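Local coordinates for protein 303aa long hypothetical esterase (Sulfolobus tokodaii, PDB 3AIN) that probably hydrolyses carboxylic esters as a thermostable, dimeric carboxylesterase of the hormone-sensitive-lipase-like group with an alpha/beta-hydrolase fold, at residues N154-F158 against N159-G163; A273-L276 against L277-V281. The protein carries 1 engineered substitution. All blocks are in the same frame, centred on the assembly; numbering follows the deposited sequence.

Contact 1: residues N154-F158 against N159-G163; sequences NSEKF and NGKYG
A single 3-10 turn, S155-F158, lies in the loop between helix 139-153 and strand 164-169 of the alpha/beta-hydrolase fold, and its carbonyls and E156 hold the residues that follow. G160 N donates to S155 O at 2.9 Å, while N159 N donates to E156 O at 3.1 Å with an N-H...O angle of 158°. Both donors stand well above the carbonyl planes. S155 O accepts two N-H groups from opposite faces of its plane: F158 N, at 3.0 Å from S155 O within the 3-10 turn, and G160 N just beyond it. G160 is the centre of an inverse gamma turn and also starts the type I turn to G163, of which K161 is the second residue. E156 and K161 form a salt bridge, in which K161 NZ lies 2.7 Å from E156 OE2, on its syn lone pair. The two side chains cross at about a right angle; E156 reaches over because its chain bends at chi2 (-66°), and K161 bends near its tip. The F158 ring packs against V81 and Y83 of strand 76-83 and W150 of helix 139-153. The ion pair joins two exposed residues, where solvent would probably weaken it, whereas the backbone bonds fix the turn.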
# COMPACT_ATOMS: atom_id res chain seq x y z
N ASN A 154 -13.14 -12.37 25.45
CA ASN A 154 -12.85 -11.45 26.55
C ASN A 154 -12.61 -10.00 26.07
O ASN A 154 -12.03 -9.20 26.79
CB ASN A 154 -11.68 -11.93 27.38
CG ASN A 154 -11.99 -13.20 28.17
OD1 ASN A 154 -12.54 -13.14 29.28
ND2 ASN A 154 -11.71 -14.36 27.57
N SER A 155 -13.17 -9.70 24.91
CA SER A 155 -12.89 -8.44 24.19
C SER A 155 -13.34 -7.23 24.99
O SER A 155 -12.71 -6.19 24.92
CB SER A 155 -13.56 -8.42 22.81
OG SER A 155 -14.98 -8.39 22.91
N GLU A 156 -14.30 -7.43 25.90
CA GLU A 156 -14.78 -6.33 26.73
C GLU A 156 -13.72 -5.85 27.73
O GLU A 156 -13.73 -4.67 28.10
CB GLU A 156 -16.09 -6.72 27.45
CG GLU A 156 -17.27 -7.05 26.50
CD GLU A 156 -17.78 -5.84 25.68
OE1 GLU A 156 -18.60 -6.06 24.77
OE2 GLU A 156 -17.47 -4.68 26.02
N LYS A 157 -12.76 -6.70 28.07
CA LYS A 157 -11.65 -6.32 28.96
C LYS A 157 -10.85 -5.17 28.35
O LYS A 157 -10.15 -4.44 29.05
CB LYS A 157 -10.69 -7.49 29.20
CG LYS A 157 -11.25 -8.64 30.02
CD LYS A 157 -10.19 -9.73 30.13
CE LYS A 157 -10.07 -10.24 31.54
NZ LYS A 157 -9.20 -9.36 32.34
N PHE A 158 -10.84 -5.14 27.02
CA PHE A 158 -10.05 -4.18 26.27
C PHE A 158 -10.92 -3.08 25.64
O PHE A 158 -10.47 -2.32 24.76
CB PHE A 158 -9.26 -4.94 25.19
CG PHE A 158 -8.55 -6.16 25.71
CD1 PHE A 158 -8.98 -7.43 25.37
CD2 PHE A 158 -7.53 -6.03 26.64
CE1 PHE A 158 -8.43 -8.55 25.97
CE2 PHE A 158 -6.97 -7.15 27.25
CZ PHE A 158 -7.36 -8.41 26.84
N ASN A 159 -12.19 -3.03 26.04
CA ASN A 159 -13.20 -2.21 25.37
C ASN A 159 -13.18 -2.45 23.85
O ASN A 159 -13.32 -1.52 23.07
CB ASN A 159 -13.00 -0.73 25.75
CG ASN A 159 -14.27 0.14 25.53
OD1 ASN A 159 -14.18 1.36 25.59
ND2 ASN A 159 -15.38 -0.47 25.14
N GLY A 160 -13.17 -3.73 23.45
CA GLY A 160 -12.97 -4.13 22.05
C GLY A 160 -14.26 -4.31 21.28
O GLY A 160 -14.43 -5.26 20.51
N LYS A 161 -15.12 -3.30 21.35
CA LYS A 161 -16.46 -3.45 20.80
C LYS A 161 -16.51 -3.40 19.28
O LYS A 161 -17.49 -3.80 18.67
CB LYS A 161 -17.39 -2.40 21.42
CG LYS A 161 -17.31 -2.38 22.95
CD LYS A 161 -18.16 -1.25 23.50
CE LYS A 161 -19.01 -1.72 24.66
NZ LYS A 161 -18.16 -2.03 25.82
N TYR A 162 -15.42 -2.96 18.64
CA TYR A 162 -15.43 -2.88 17.20
C TYR A 162 -14.89 -4.13 16.50
O TYR A 162 -14.92 -4.19 15.27
CB TYR A 162 -14.69 -1.63 16.71
CG TYR A 162 -15.42 -0.32 16.97
CD1 TYR A 162 -14.99 0.55 17.95
CD2 TYR A 162 -16.39 0.13 16.08
CE1 TYR A 162 -15.60 1.78 18.14
CE2 TYR A 162 -17.00 1.37 16.24
CZ TYR A 162 -16.63 2.16 17.30
OH TYR A 162 -17.24 3.39 17.47
N GLY A 163 -14.62 -5.19 17.25
CA GLY A 163 -14.32 -6.48 16.65
C GLY A 163 -12.84 -6.85 16.67
O GLY A 163 -12.03 -6.12 17.22

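Contact 2: residues A273-L276 against L277-V281; sequences ANKL and LQSGV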
# COMPACT_ATOMS: atom_id res chain seq x y z
N ALA A 273 -3.32 -15.05 -1.62
CA ALA A 273 -4.27 -13.99 -2.00
C ALA A 273 -5.18 -14.50 -3.12
O ALA A 273 -6.38 -14.23 -3.11
CB ALA A 273 -3.52 -12.71 -2.46
N ASN A 274 -4.59 -15.09 -4.14
CA ASN A 274 -5.36 -15.55 -5.30
C ASN A 274 -6.39 -16.61 -4.92
O ASN A 274 -7.52 -16.58 -5.43
CB ASN A 274 -4.43 -16.04 -6.41
CG ASN A 274 -3.62 -14.90 -7.03
OD1 ASN A 274 -2.52 -15.10 -7.56
ND2 ASN A 274 -4.06 -13.69 -6.77
N LYS A 275 -5.99 -17.57 -4.10
CA LYS A 275 -6.92 -18.62 -3.67
C LYS A 275 -8.03 -18.08 -2.77
O LYS A 275 -9.21 -18.42 -2.98
CB LYS A 275 -6.15 -19.77 -3.00
CG LYS A 275 -6.98 -21.02 -2.69
CD LYS A 275 -6.04 -22.12 -2.19
CE LYS A 275 -6.58 -23.52 -2.42
NZ LYS A 275 -7.26 -24.01 -1.22
N LEU A 276 -7.70 -17.10 -1.93
CA LEU A 276 -8.75 -16.36 -1.23
C LEU A 276 -9.74 -15.69 -2.18
O LEU A 276 -10.95 -15.79 -1.98
CB LEU A 276 -8.15 -15.30 -0.29
CG LEU A 276 -7.57 -15.82 1.02
CD1 LEU A 276 -6.59 -14.75 1.62
CD2 LEU A 276 -8.70 -16.14 2.03
N LEU A 277 -9.23 -14.99 -3.18
CA LEU A 277 -10.08 -14.30 -4.14
C LEU A 277 -10.98 -15.29 -4.88
O LEU A 277 -12.18 -15.03 -5.07
CB LEU A 277 -9.23 -13.51 -5.14
CG LEU A 277 -8.61 -12.22 -4.62
CD1 LEU A 277 -7.65 -11.70 -5.71
CD2 LEU A 277 -9.70 -11.15 -4.30
N GLN A 278 -10.41 -16.42 -5.26
CA GLN A 278 -11.14 -17.46 -6.00
C GLN A 278 -12.22 -18.05 -5.11
O GLN A 278 -13.10 -18.78 -5.59
CB GLN A 278 -10.20 -18.59 -6.44
CG GLN A 278 -9.18 -18.22 -7.52
CD GLN A 278 -8.23 -19.39 -7.83
OE1 GLN A 278 -7.82 -20.16 -6.94
NE2 GLN A 278 -7.84 -19.50 -9.09
N SER A 279 -12.00 -17.94 -3.80
CA SER A 279 -12.93 -18.50 -2.80
C SER A 279 -13.94 -17.45 -2.32
O SER A 279 -14.61 -17.64 -1.29
CB SER A 279 -12.13 -19.05 -1.61
OG SER A 279 -11.16 -20.00 -2.02
N GLY A 280 -13.97 -16.30 -2.99
CA GLY A 280 -14.96 -15.27 -2.74
C GLY A 280 -14.66 -14.38 -1.55
O GLY A 280 -15.52 -13.62 -1.11
N VAL A 281 -13.40 -14.32 -1.14
CA VAL A 281 -13.01 -13.45 -0.04
C VAL A 281 -12.34 -12.19 -0.60
O VAL A 281 -11.63 -12.29 -1.60
CB VAL A 281 -11.99 -14.15 0.90
CG1 VAL A 281 -11.41 -13.15 1.95
CG2 VAL A 281 -12.62 -15.38 1.59
O HOH W 1 -10.32 -22.56 -1.12
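Helix 266-278 ends here in a Schellman motif: G280, the C-prime residue with phi of 81°, lets V281 N turn back to L276 O at 3.0 Å while G280 N bonds L277 O at 3.0 Å. Before that end the alpha-helical ladder is regular, L277 N to A273 O and Q278 N to N274 O (2.9 Å), both donors tilted only modestly from the carbonyl planes. At S279 the ladder falters, since its N makes only weak bonds, to K275 O and to L276 O. On the apolar side, L276 and V281 cross obliquely and L276 CD2 lies 4.0 Å from V281 CB. This is the hydrophobic pair that commonly accompanies the motif, and L276 also touches I257 and V283 of the sheet and L249 and L252 in loops. Q278 CG runs alongside the preceding turn and meets N274 O at 3.1 Å. L277 packs on N290 of the second subunit, so this helix also reaches the dimer interface. K275 sends NZ to the carbonyl of I245. S279 OG, set beside its own backbone N (chi1 -55°), donates to K275 O at 2.7 Å from above the carbonyl plane, and a water 2.8 Å from S279 OG donates to that same oxygen.

Both contacts are local turns at helix exits, and they come in series along the chain: contact 1 follows helix 139-153 and leads into strand 164-169, whereas contact 2 closes helix 266-278 before strand 283-288. Their centres are about 29 Å apart and their nearest atoms about 16 Å, so they do not touch. They are joined through the mixed sheet, in which strand 164-169 is separated from strand 283-288, outermost within this chain, by strands 192-196 and 255-260. Each lies where the chain turns from a helix into a parallel strand of the alpha/beta-hydrolase fold. Contact 1 touches no other chain of the assembly, while contact 2 packs against the second subunit.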